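Long-range contact in type VI secretion system-associated protein TagF (Pseudomonas aeruginosa PAO1, PDB 2QNU), which is of unestablished molecular function but, as a TagF-family protein, is probably an accessory or regulatory component of the type VI secretion system: residues B[29-34]-B[87-91]. Residues are numbered along the deposited sequence; the frame is centred on the assembly and turned at random.
Sequences WDAWLA and FPLTV
Trp29 and Thr90 make the polar link between helix 23-44 and strand 89-95. The indole NE1 of Trp29 donates a hydrogen bond to OG1 of Thr90, 3.1 Å away. The hydroxyl oxygen lies at the ring edge, close to the indole plane, but the bond is bent, with an N-H...O angle of 140°. The indole reaches the strand because CG of Trp29 is anti to its own backbone N (chi1 176°). The methyl of Thr90 adds an apolar touch, its CG2 3.7 Å from CZ2 of Trp29. This gives the buried indole N-H an acceptor in a largely apolar contact.

One turn along the helix, Leu33 touches both Phe87 and Pro88. Its CD1 sits 3.7 Å from CE2 of Phe87, and its CB lies as close to CZ of the same ring. The other methyl, CD2, meets CG of Pro88 at 4.1 Å. CD of Pro88, the next residue, lies above one face of the Phe87 ring, toward its rim. Asp30 passes the far end of the ring, with OD1 3.8 Å from Phe87 CZ and the two planes 27° apart. This is a van der Waals touch; OD1 is hydrogen-bonded to Tyr7 OH.

Further out, CG of Leu33 and CE3 of Trp32 lie over the same face of the Trp29 indole, toward its rim. Phe25 stacks on Trp29, Phe16 meets Phe87 edge-to-face, and the backbone of Thr90 pairs with Tyr7 of strand 4-7. This is helix-on-sheet packing within the TagF N-terminal domain: helix 23-44 lies against the antiparallel sheet at the start of strand 89-95, with helix 110-121 meeting Leu89 and Val91 of that strand.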
ATOM      1  N   TRP B  29       6.378   2.799 -24.024  1.00 36.61           N
ATOM      2  CA  TRP B  29       7.418   3.366 -23.173  1.00 37.50           C
ATOM      3  C   TRP B  29       8.027   4.578 -23.904  1.00 36.69           C
ATOM      4  O   TRP B  29       8.102   5.651 -23.331  1.00 37.41           O
ATOM      5  CB  TRP B  29       8.476   2.327 -22.850  1.00 37.92           C
ATOM      6  CG  TRP B  29       9.618   2.863 -22.066  1.00 37.41           C
ATOM      7  CD1 TRP B  29      10.916   3.031 -22.527  1.00 38.87           C
ATOM      8  CD2 TRP B  29       9.616   3.293 -20.715  1.00 33.93           C
ATOM      9  NE1 TRP B  29      11.682   3.546 -21.539  1.00 39.63           N
ATOM     10  CE2 TRP B  29      10.915   3.729 -20.415  1.00 37.96           C
ATOM     11  CE3 TRP B  29       8.626   3.412 -19.736  1.00 39.09           C
ATOM     12  CZ2 TRP B  29      11.272   4.247 -19.153  1.00 38.32           C
ATOM     13  CZ3 TRP B  29       8.969   3.904 -18.482  1.00 39.02           C
ATOM     14  CH2 TRP B  29      10.290   4.307 -18.192  1.00 38.80           C
ATOM     15  N   ASP B  30       8.385   4.388 -25.165  1.00 36.33           N
ATOM     16  CA  ASP B  30       8.844   5.465 -26.051  1.00 37.43           C
ATOM     17  C   ASP B  30       7.887   6.667 -26.142  1.00 38.35           C
ATOM     18  O   ASP B  30       8.314   7.790 -26.004  1.00 37.59           O
ATOM     19  CB  ASP B  30       9.064   4.929 -27.464  1.00 36.99           C
ATOM     20  CG  ASP B  30       9.504   6.019 -28.464  1.00 38.74           C
ATOM     21  OD1 ASP B  30      10.760   6.315 -28.576  1.00 43.25           O
ATOM     22  OD2 ASP B  30       8.634   6.566 -29.169  1.00 37.98           O
ATOM     23  N   ALA B  31       6.583   6.398 -26.339  1.00 38.66           N
ATOM     24  CA  ALA B  31       5.593   7.458 -26.502  1.00 37.59           C
ATOM     25  C   ALA B  31       5.467   8.212 -25.202  1.00 37.69           C
ATOM     26  O   ALA B  31       5.321   9.434 -25.169  1.00 37.21           O
ATOM     27  CB  ALA B  31       4.287   6.858 -26.913  1.00 38.73           C
ATOM     28  N   TRP B  32       5.548   7.489 -24.100  1.00 36.62           N
ATOM     29  CA  TRP B  32       5.447   8.147 -22.821  1.00 36.32           C
ATOM     30  C   TRP B  32       6.705   9.006 -22.580  1.00 35.80           C
ATOM     31  O   TRP B  32       6.576  10.105 -22.098  1.00 35.45           O
ATOM     32  CB  TRP B  32       5.197   7.161 -21.632  1.00 36.43           C
ATOM     33  CG  TRP B  32       5.298   7.845 -20.253  1.00 33.99           C
ATOM     34  CD1 TRP B  32       4.385   8.662 -19.656  1.00 32.58           C
ATOM     35  CD2 TRP B  32       6.448   7.839 -19.404  1.00 32.11           C
ATOM     36  NE1 TRP B  32       4.872   9.146 -18.466  1.00 32.38           N
ATOM     37  CE2 TRP B  32       6.152   8.651 -18.295  1.00 34.33           C
ATOM     38  CE3 TRP B  32       7.710   7.254 -19.507  1.00 33.14           C
ATOM     39  CZ2 TRP B  32       7.053   8.843 -17.255  1.00 36.64           C
ATOM     40  CZ3 TRP B  32       8.625   7.434 -18.470  1.00 35.25           C
ATOM     41  CH2 TRP B  32       8.303   8.226 -17.363  1.00 37.37           C
ATOM     42  N   LEU B  33       7.912   8.515 -22.863  1.00 36.67           N
ATOM     43  CA  LEU B  33       9.125   9.369 -22.673  1.00 35.72           C
ATOM     44  C   LEU B  33       9.114  10.556 -23.580  1.00 35.18           C
ATOM     45  O   LEU B  33       9.355  11.652 -23.137  1.00 35.32           O
ATOM     46  CB  LEU B  33      10.422   8.607 -22.973  1.00 36.49           C
ATOM     47  CG  LEU B  33      10.804   7.608 -21.929  1.00 36.26           C
ATOM     48  CD1 LEU B  33      11.907   6.737 -22.481  1.00 40.60           C
ATOM     49  CD2 LEU B  33      11.229   8.282 -20.680  1.00 38.87           C
ATOM     50  N   ALA B  34       8.790  10.340 -24.841  1.00 34.94           N
ATOM     51  CA  ALA B  34       8.721  11.416 -25.791  1.00 36.01           C
ATOM     52  C   ALA B  34       7.757  12.555 -25.415  1.00 36.92           C
ATOM     53  O   ALA B  34       8.079  13.734 -25.631  1.00 34.81           O
ATOM     54  CB  ALA B  34       8.365  10.862 -27.151  1.00 36.59           C
ATOM     55  N   PHE B  87      17.980  11.625 -25.488  1.00 38.95           N
ATOM     56  CA  PHE B  87      16.918  10.718 -25.102  1.00 37.82           C
ATOM     57  C   PHE B  87      17.384   9.816 -23.990  1.00 37.24           C
ATOM     58  O   PHE B  87      18.535   9.391 -23.999  1.00 37.79           O
ATOM     59  CB  PHE B  87      16.502   9.840 -26.280  1.00 37.56           C
ATOM     60  CG  PHE B  87      15.142   9.327 -26.165  1.00 39.45           C
ATOM     61  CD1 PHE B  87      14.041  10.150 -26.486  1.00 39.20           C
ATOM     62  CD2 PHE B  87      14.894   7.998 -25.719  1.00 38.80           C
ATOM     63  CE1 PHE B  87      12.768   9.655 -26.388  1.00 38.17           C
ATOM     64  CE2 PHE B  87      13.620   7.521 -25.639  1.00 38.66           C
ATOM     65  CZ  PHE B  87      12.559   8.350 -25.959  1.00 39.11           C
ATOM     66  N   PRO B  88      16.516   9.530 -22.987  1.00 36.34           N
ATOM     67  CA  PRO B  88      16.969   8.649 -21.907  1.00 35.55           C
ATOM     68  C   PRO B  88      17.387   7.261 -22.353  1.00 33.54           C
ATOM     69  O   PRO B  88      17.045   6.810 -23.418  1.00 31.56           O
ATOM     70  CB  PRO B  88      15.740   8.556 -21.001  1.00 35.21           C
ATOM     71  CG  PRO B  88      15.056   9.795 -21.186  1.00 36.61           C
ATOM     72  CD  PRO B  88      15.218  10.136 -22.664  1.00 36.04           C
ATOM     73  N   LEU B  89      18.138   6.603 -21.500  1.00 34.73           N
ATOM     74  CA  LEU B  89      18.501   5.184 -21.707  1.00 34.67           C
ATOM     75  C   LEU B  89      17.883   4.418 -20.555  1.00 34.31           C
ATOM     76  O   LEU B  89      18.034   4.765 -19.384  1.00 34.77           O
ATOM     77  CB  LEU B  89      20.013   5.013 -21.653  1.00 34.75           C
ATOM     78  CG  LEU B  89      20.598   3.576 -21.761  1.00 34.01           C
ATOM     79  CD1 LEU B  89      20.291   2.989 -23.104  1.00 34.02           C
ATOM     80  CD2 LEU B  89      22.078   3.671 -21.598  1.00 36.41           C
ATOM     81  N   THR B  90      17.195   3.357 -20.890  1.00 35.12           N
ATOM     82  CA  THR B  90      16.499   2.589 -19.897  1.00 35.34           C
ATOM     83  C   THR B  90      16.979   1.177 -19.978  1.00 34.03           C
ATOM     84  O   THR B  90      17.091   0.666 -21.058  1.00 33.55           O
ATOM     85  CB  THR B  90      14.945   2.610 -20.196  1.00 35.25           C
ATOM     86  OG1 THR B  90      14.517   3.953 -20.303  1.00 39.60           O
ATOM     87  CG2 THR B  90      14.160   1.932 -19.099  1.00 36.20           C
ATOM     88  N   VAL B  91      17.252   0.580 -18.827  1.00 35.21           N
ATOM     89  CA  VAL B  91      17.339  -0.882 -18.692  1.00 35.97           C
ATOM     90  C   VAL B  91      16.067  -1.356 -17.940  1.00 36.44           C
ATOM     91  O   VAL B  91      15.722  -0.824 -16.862  1.00 35.02           O
ATOM     92  CB  VAL B  91      18.592  -1.263 -17.924  1.00 37.78           C
ATOM     93  CG1 VAL B  91      18.630  -2.776 -17.586  1.00 37.96           C
ATOM     94  CG2 VAL B  91      19.834  -0.809 -18.721  1.00 38.28           C
TER